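Local coordinates for protein thermostable monoacylglycerol lipase (PDB 4LHE) that probably hydrolyses monoacylglycerols to glycerol and a free fatty acid, as a heat-stable serine lipase of the alpha/beta hydrolase fold, at residues A[24-29]-A[100-105]; A[71-76]-A[164-169]; A[53-58]-A[96-101]. One frame throughout, in Å; residues are numbered along the deposited sequence.

Contact 1. Residues A[24-29]-A[100-105]; sequences LLVHGF and GTLTLY. With SO4 (sulfate ion), chain D.
Val26 meets Leu102 methyl to methyl: CG1 of Val26 lies 3.8 Å from CD1 of Leu102. The pair belongs to the alpha/beta hydrolase fold. Here strand 21-26 of the central sheet lies against helix 98-109, which follows the probable nucleophile elbow. The two side chains cross at about a right angle. Val26 CG1 is also 4.0 Å from Leu102 CB, and therefore rests on the root of the leucine as well as on one branch. The second methyl, Val26 CG2, turns to the next residue of the helix and stands 4.0 Å from Thr103 OG1. This is packing only. The hydroxyl has its polar partner one turn back, at Gly99 O. The valine torsion sorts the branches: CG1, anti to the backbone N (chi1 -164°), goes to Leu102, and CG2 goes to Thr103. All three residues are buried.

Further out, Val77 of helix 70-87 also packs on Val26, and Leu55 packs on Leu102. Backbone bonds to Thr94 and Leu96 hold Val26 beside strand 90-96. After Val26 the strand gives way to a loop. The CB of His27 points away from segment 100-105. Its ND1 donates to Gly28 O at 3.1 Å, in the carbonyl plane and on a lone pair. The oxygen is tilted 21° from the ring plane. His27 NE2 is bonded to Leu55 N, which ties the ring to a second loop. The bond to Gly28 O helps to set the peptide that leads into Phe29. The Phe29 and Thr30 amides bind a sulfate, probably from the crystallisation liquor; Phe29 N, with Met98 N, is consistent with an oxyanion hole. Phe29 N donates to SO4 O4 at 2.9 Å, with an angle of 158° at the hydrogen.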
# COMPACT_ATOMS: atom_id res chain seq x y z
N LEU A 24 -0.18 -9.98 -4.57
CA LEU A 24 -0.84 -8.72 -4.92
C LEU A 24 -0.05 -7.59 -4.27
O LEU A 24 0.20 -7.64 -3.05
CB LEU A 24 -2.26 -8.73 -4.34
CG LEU A 24 -3.14 -7.52 -4.62
CD1 LEU A 24 -3.40 -7.43 -6.08
CD2 LEU A 24 -4.47 -7.61 -3.85
N LEU A 25 0.36 -6.59 -5.05
CA LEU A 25 1.09 -5.44 -4.48
C LEU A 25 0.30 -4.13 -4.60
O LEU A 25 -0.15 -3.76 -5.69
CB LEU A 25 2.45 -5.27 -5.15
CG LEU A 25 3.43 -6.44 -5.04
CD1 LEU A 25 3.24 -7.41 -6.20
CD2 LEU A 25 4.86 -5.93 -5.02
N VAL A 26 0.12 -3.43 -3.48
CA VAL A 26 -0.76 -2.27 -3.47
C VAL A 26 0.01 -0.99 -3.19
O VAL A 26 0.55 -0.82 -2.08
CB VAL A 26 -1.90 -2.44 -2.47
CG1 VAL A 26 -3.00 -1.41 -2.75
CG2 VAL A 26 -2.49 -3.86 -2.55
N HIS A 27 0.06 -0.09 -4.17
CA HIS A 27 0.76 1.19 -4.01
C HIS A 27 -0.03 2.13 -3.12
O HIS A 27 -1.16 1.80 -2.72
CB HIS A 27 1.13 1.84 -5.36
CG HIS A 27 -0.04 2.32 -6.17
ND1 HIS A 27 -0.64 3.55 -5.96
CD2 HIS A 27 -0.68 1.78 -7.23
CE1 HIS A 27 -1.61 3.73 -6.85
NE2 HIS A 27 -1.66 2.67 -7.63
N GLY A 28 0.54 3.29 -2.79
CA GLY A 28 -0.05 4.18 -1.81
C GLY A 28 -0.94 5.31 -2.33
O GLY A 28 -1.21 5.39 -3.53
N PHE A 29 -1.35 6.19 -1.42
CA PHE A 29 -2.32 7.27 -1.66
C PHE A 29 -1.85 8.33 -2.66
O PHE A 29 -2.57 8.67 -3.59
CB PHE A 29 -2.67 7.92 -0.32
CG PHE A 29 -3.56 9.14 -0.41
CD1 PHE A 29 -4.94 9.01 -0.58
CD2 PHE A 29 -3.02 10.42 -0.25
CE1 PHE A 29 -5.76 10.12 -0.61
CE2 PHE A 29 -3.84 11.54 -0.29
CZ PHE A 29 -5.21 11.40 -0.47
N GLY A 100 -0.82 -0.37 2.30
CA GLY A 100 -0.81 -1.19 3.51
C GLY A 100 -2.15 -1.18 4.22
O GLY A 100 -2.57 -2.18 4.80
N THR A 101 -2.83 -0.04 4.17
CA THR A 101 -4.18 0.04 4.73
C THR A 101 -5.11 -0.88 3.93
O THR A 101 -5.96 -1.58 4.49
CB THR A 101 -4.71 1.48 4.69
OG1 THR A 101 -3.76 2.36 5.33
CG2 THR A 101 -6.04 1.57 5.41
N LEU A 102 -4.93 -0.86 2.61
CA LEU A 102 -5.79 -1.61 1.69
C LEU A 102 -5.49 -3.09 1.76
O LEU A 102 -6.35 -3.91 1.45
CB LEU A 102 -5.58 -1.11 0.27
CG LEU A 102 -6.27 0.23 -0.00
CD1 LEU A 102 -5.75 0.84 -1.28
CD2 LEU A 102 -7.79 -0.02 -0.09
N THR A 103 -4.25 -3.41 2.15
CA THR A 103 -3.84 -4.78 2.37
C THR A 103 -4.54 -5.32 3.62
O THR A 103 -5.10 -6.43 3.60
CB THR A 103 -2.31 -4.87 2.54
OG1 THR A 103 -1.69 -4.60 1.28
CG2 THR A 103 -1.90 -6.27 3.02
N LEU A 104 -4.51 -4.53 4.69
CA LEU A 104 -5.21 -4.87 5.92
C LEU A 104 -6.68 -5.05 5.64
O LEU A 104 -7.29 -6.02 6.08
CB LEU A 104 -5.01 -3.78 6.96
CG LEU A 104 -3.56 -3.62 7.41
CD1 LEU A 104 -3.38 -2.25 8.04
CD2 LEU A 104 -3.17 -4.73 8.41
N TYR A 105 -7.24 -4.11 4.88
CA TYR A 105 -8.67 -4.11 4.53
C TYR A 105 -9.06 -5.41 3.87
O TYR A 105 -10.04 -6.05 4.26
CB TYR A 105 -8.96 -2.94 3.58
CG TYR A 105 -10.42 -2.74 3.23
CD1 TYR A 105 -11.19 -1.83 3.95
CD2 TYR A 105 -11.02 -3.43 2.19
CE1 TYR A 105 -12.52 -1.62 3.64
CE2 TYR A 105 -12.36 -3.23 1.87
CZ TYR A 105 -13.10 -2.32 2.60
OH TYR A 105 -14.43 -2.09 2.31
S SO4 D . 1.44 7.24 0.60
O1 SO4 D . 1.01 8.21 -0.40
O2 SO4 D . 2.51 6.39 0.05
O3 SO4 D . 1.97 7.96 1.76
O4 SO4 D . 0.26 6.47 1.01

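Contact 2. Residues A[71-76]-A[164-169]; sequences HDWVAS and TASLLQ
Trp73 reaches from helix 70-87 to helix 164-179 with the far end of its indole. The tight part of the contact is small. CH2 of Trp73 lies 3.8 Å from Gln169 CB, and CZ3 of Trp73 is 4.1 Å from the same carbon. This methylene comes up to the ring at a slant. Ser166 adds its backbone: Ser166 O sits at the ring edge, in the ring plane, 3.9 Å from Trp73 CH2. The Ser166 side chain is more distant, with OG 4.4 Å from Trp73 CZ2.

Gln169 bends at chi2 (-74°), which carries its amide toward the start of helix 70-87. The amide stands almost square to the indole, with the planes 87° apart. Gln169 OE1 is bonded to Phe70 N, at the start of the opposing helix. The methylene thus packs against the end of the ring while the amide grips the backbone beside it.

In the alpha/beta hydrolase fold the insertion after strand 115-119 commonly forms a cap. Helix 164-179 lies in that insertion, and the crystal holds the closed form of the enzyme. Trp73 therefore probably joins the core to the cap. It is buried between several partners: His58 meets it edge-to-face, and Met98 of helix 98-109 touches it too.

The packing fades quickly away from the indole. His71, two residues before Trp73, is exposed, and its CD2 comes no closer than 5.3 Å to Gln169 OE1. The CB of Leu167 points away from segment 71-76, and its side chain packs on Phe29 and Leu142.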
# COMPACT_ATOMS: atom_id res chain seq x y z
N HIS A 71 -14.03 3.76 -2.01
CA HIS A 71 -14.71 2.60 -2.60
C HIS A 71 -14.13 2.24 -3.98
O HIS A 71 -14.07 1.05 -4.34
CB HIS A 71 -16.22 2.82 -2.67
CG HIS A 71 -16.87 2.97 -1.33
ND1 HIS A 71 -16.76 2.02 -0.34
CD2 HIS A 71 -17.65 3.96 -0.81
CE1 HIS A 71 -17.43 2.42 0.74
NE2 HIS A 71 -17.97 3.59 0.47
N ASP A 72 -13.71 3.25 -4.74
CA ASP A 72 -13.06 3.01 -6.02
C ASP A 72 -11.70 2.30 -5.85
O ASP A 72 -11.36 1.40 -6.62
CB ASP A 72 -12.87 4.32 -6.80
CG ASP A 72 -14.19 4.94 -7.27
OD1 ASP A 72 -15.12 4.20 -7.65
OD2 ASP A 72 -14.30 6.19 -7.26
N TRP A 73 -10.94 2.72 -4.85
CA TRP A 73 -9.61 2.18 -4.59
C TRP A 73 -9.72 0.75 -4.11
O TRP A 73 -8.97 -0.13 -4.56
CB TRP A 73 -8.87 3.04 -3.55
CG TRP A 73 -8.87 4.51 -3.90
CD1 TRP A 73 -8.91 5.05 -5.16
CD2 TRP A 73 -8.83 5.62 -2.99
NE1 TRP A 73 -8.91 6.43 -5.07
CE2 TRP A 73 -8.86 6.80 -3.75
CE3 TRP A 73 -8.76 5.72 -1.59
CZ2 TRP A 73 -8.82 8.07 -3.17
CZ3 TRP A 73 -8.75 6.98 -1.02
CH2 TRP A 73 -8.78 8.13 -1.80
N VAL A 74 -10.67 0.51 -3.21
CA VAL A 74 -10.99 -0.86 -2.79
C VAL A 74 -11.37 -1.73 -3.98
O VAL A 74 -10.93 -2.89 -4.09
CB VAL A 74 -12.11 -0.89 -1.72
CG1 VAL A 74 -12.66 -2.32 -1.55
CG2 VAL A 74 -11.56 -0.38 -0.41
N ALA A 75 -12.17 -1.17 -4.89
CA ALA A 75 -12.56 -1.91 -6.07
C ALA A 75 -11.35 -2.28 -6.92
O ALA A 75 -11.26 -3.40 -7.41
CB ALA A 75 -13.59 -1.15 -6.88
N SER A 76 -10.40 -1.36 -7.09
CA SER A 76 -9.18 -1.64 -7.86
C SER A 76 -8.42 -2.79 -7.25
O SER A 76 -7.92 -3.65 -7.96
CB SER A 76 -8.24 -0.43 -7.87
OG SER A 76 -8.80 0.66 -8.56
N THR A 164 -8.42 17.66 -1.30
CA THR A 164 -8.74 17.50 0.10
C THR A 164 -9.97 16.63 0.24
O THR A 164 -10.19 16.01 1.29
CB THR A 164 -8.89 18.86 0.82
OG1 THR A 164 -10.11 19.49 0.43
CG2 THR A 164 -7.75 19.76 0.47
N ALA A 165 -10.74 16.54 -0.83
CA ALA A 165 -11.84 15.59 -0.88
C ALA A 165 -11.29 14.16 -0.74
O ALA A 165 -11.93 13.30 -0.15
CB ALA A 165 -12.59 15.74 -2.18
N SER A 166 -10.10 13.92 -1.31
CA SER A 166 -9.45 12.60 -1.25
C SER A 166 -8.97 12.28 0.15
O SER A 166 -9.03 11.13 0.60
CB SER A 166 -8.27 12.53 -2.23
OG SER A 166 -8.73 12.45 -3.57
N LEU A 167 -8.46 13.29 0.85
CA LEU A 167 -8.03 13.10 2.22
C LEU A 167 -9.18 12.63 3.10
O LEU A 167 -8.98 11.78 3.96
CB LEU A 167 -7.41 14.37 2.78
CG LEU A 167 -6.04 14.68 2.17
CD1 LEU A 167 -5.58 16.04 2.62
CD2 LEU A 167 -5.05 13.62 2.59
N LEU A 168 -10.37 13.19 2.88
CA LEU A 168 -11.55 12.79 3.62
C LEU A 168 -11.80 11.30 3.39
O LEU A 168 -12.09 10.55 4.34
CB LEU A 168 -12.78 13.59 3.17
CG LEU A 168 -13.19 14.88 3.89
CD1 LEU A 168 -12.49 15.05 5.22
CD2 LEU A 168 -12.97 16.10 3.01
N GLN A 169 -11.68 10.89 2.13
CA GLN A 169 -11.92 9.50 1.74
C GLN A 169 -10.92 8.58 2.43
O GLN A 169 -11.29 7.50 2.93
CB GLN A 169 -11.81 9.34 0.22
CG GLN A 169 -12.94 10.01 -0.56
CD GLN A 169 -14.25 9.25 -0.46
OE1 GLN A 169 -14.26 8.03 -0.27
NE2 GLN A 169 -15.37 9.96 -0.60

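Contact 3. Residues A[53-58]-A[96-101]; sequences PRLKGH and LSMGGT. With SO4 (sulfate ion), chain D.
Leu55 and His58 are the ends of a type II beta turn, which faces the start of helix 98-109 with Leu55 CA 9.4 Å from Gly99 CA. That start is the probable nucleophile elbow of the alpha/beta hydrolase fold, with Ser97 in a strained backbone conformation and the likely nucleophile of a triad with His226 and Asp196.

The gap is bridged by Met98. Its chain runs out extended, with CG anti to the backbone N (chi1 -167°), and turns at chi3, about the CG-SD bond. This brings CE to 3.6 Å from Leu55 CD1. The same methyl is 4.2 Å from His58 NE2 and approaches that ring obliquely. Trp73, Leu170 and Leu173 pack on Met98 from two other helices.

Both ring nitrogens of His58 are engaged. ND1 donates to Lys56 O at 3.0 Å; the oxygen is close to the ring plane, but the donor lies well above the carbonyl plane. NE2 has a weak hydrogen bond to Phe29 O. Gly57 has backbone angles that would jam a CB against the preceding carbonyl oxygen. Arg54 NH1 reaches over to His58 O at 2.9 Å, nearly along the C=O axis. With an alanine at His58, Lys56 O and Phe29 O would lose their imidazole partner, and the methyl of Met98 would probably be left less firmly packed.

At the elbow itself, Ser97 OG donates to SO4 O4 at 2.8 Å. Consistent with a place in the oxyanion hole, Met98 N makes a weak bond of 3.3 Å to the same SO4 O4.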
# COMPACT_ATOMS: atom_id res chain seq x y z
N PRO A 53 -1.73 -3.63 -9.57
CA PRO A 53 -2.73 -2.76 -10.21
C PRO A 53 -2.42 -1.29 -9.99
O PRO A 53 -1.66 -0.95 -9.06
CB PRO A 53 -4.04 -3.13 -9.48
CG PRO A 53 -3.60 -3.67 -8.13
CD PRO A 53 -2.28 -4.38 -8.42
N ARG A 54 -2.98 -0.45 -10.85
CA ARG A 54 -2.91 1.00 -10.71
C ARG A 54 -4.24 1.42 -10.09
O ARG A 54 -5.29 1.19 -10.70
CB ARG A 54 -2.74 1.65 -12.10
CG ARG A 54 -2.75 3.18 -12.12
CD ARG A 54 -2.54 3.73 -13.55
NE ARG A 54 -3.66 3.42 -14.45
CZ ARG A 54 -4.84 4.03 -14.40
NH1 ARG A 54 -5.08 4.95 -13.48
NH2 ARG A 54 -5.80 3.69 -15.26
N LEU A 55 -4.22 1.98 -8.88
CA LEU A 55 -5.48 2.33 -8.23
C LEU A 55 -6.21 3.41 -9.03
O LEU A 55 -5.57 4.36 -9.51
CB LEU A 55 -5.24 2.84 -6.80
CG LEU A 55 -4.62 1.84 -5.82
CD1 LEU A 55 -4.48 2.44 -4.45
CD2 LEU A 55 -5.43 0.57 -5.79
N LYS A 56 -7.53 3.28 -9.16
CA LYS A 56 -8.32 4.30 -9.86
C LYS A 56 -7.98 5.72 -9.38
O LYS A 56 -7.89 5.98 -8.17
CB LYS A 56 -9.83 4.06 -9.72
CG LYS A 56 -10.63 4.90 -10.71
CD LYS A 56 -12.12 4.59 -10.67
CE LYS A 56 -12.79 5.14 -11.92
NZ LYS A 56 -14.28 5.06 -11.86
N GLY A 57 -7.76 6.62 -10.33
CA GLY A 57 -7.51 8.01 -10.00
C GLY A 57 -6.04 8.31 -9.77
O GLY A 57 -5.66 9.48 -9.59
N HIS A 58 -5.22 7.26 -9.76
CA HIS A 58 -3.79 7.38 -9.51
C HIS A 58 -2.99 7.22 -10.80
O HIS A 58 -3.40 6.51 -11.73
CB HIS A 58 -3.35 6.35 -8.46
CG HIS A 58 -3.94 6.59 -7.11
ND1 HIS A 58 -5.27 6.41 -6.84
CD2 HIS A 58 -3.38 7.02 -5.95
CE1 HIS A 58 -5.51 6.71 -5.58
NE2 HIS A 58 -4.38 7.08 -5.02
N LEU A 96 2.32 -0.49 0.31
CA LEU A 96 2.98 0.63 0.96
C LEU A 96 1.99 1.67 1.47
O LEU A 96 1.12 2.13 0.73
CB LEU A 96 3.95 1.29 -0.02
CG LEU A 96 4.62 2.57 0.45
CD1 LEU A 96 5.57 2.27 1.62
CD2 LEU A 96 5.36 3.20 -0.72
N SER A 97 2.13 2.07 2.73
CA SER A 97 1.32 3.15 3.29
C SER A 97 -0.14 2.81 2.96
O SER A 97 -0.52 1.64 3.14
CB SER A 97 1.77 4.49 2.73
OG SER A 97 1.17 5.55 3.47
N MET A 98 -0.95 3.76 2.47
CA MET A 98 -2.32 3.41 2.05
C MET A 98 -2.48 2.04 1.38
O MET A 98 -3.52 1.38 1.50
CB MET A 98 -3.00 4.48 1.18
CG MET A 98 -4.51 4.23 1.04
SD MET A 98 -5.47 5.28 -0.08
CE MET A 98 -4.94 4.66 -1.66
N GLY A 99 -1.46 1.59 0.66
CA GLY A 99 -1.52 0.25 0.08
C GLY A 99 -1.46 -0.77 1.20
O GLY A 99 -1.98 -1.89 1.08
N GLY A 100 -0.82 -0.37 2.30
CA GLY A 100 -0.81 -1.19 3.51
C GLY A 100 -2.15 -1.18 4.22
O GLY A 100 -2.57 -2.18 4.80
N THR A 101 -2.83 -0.04 4.17
CA THR A 101 -4.18 0.04 4.73
C THR A 101 -5.11 -0.88 3.93
O THR A 101 -5.96 -1.58 4.49
CB THR A 101 -4.71 1.48 4.69
OG1 THR A 101 -3.76 2.36 5.33
CG2 THR A 101 -6.04 1.57 5.41
S SO4 D . 1.44 7.24 0.60
O1 SO4 D . 1.01 8.21 -0.40
O2 SO4 D . 2.51 6.39 0.05
O3 SO4 D . 1.97 7.96 1.76
O4 SO4 D . 0.26 6.47 1.01

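How the contacts relate
From the N terminus, strand 21-26 and the loop after it come first, and contact 1 closes the loop from there to helix 98-109. Contact 3 nests within it: it begins at 53-58, after strand 49-52, and ends on the same helix, sharing Gly100 and Thr101. Contact 2 begins at 71-76, inside both loops, and ends at 164-169, beyond both, so it crosses them. Contacts 1 and 3 join the sheet and its loops to the elbow helix beside one sulfate. Contact 2 ties on helix 164-179. Val74 packs on Leu102 and Tyr105, and Ser76 OG is probably hydrogen-bonded to Lys56 N.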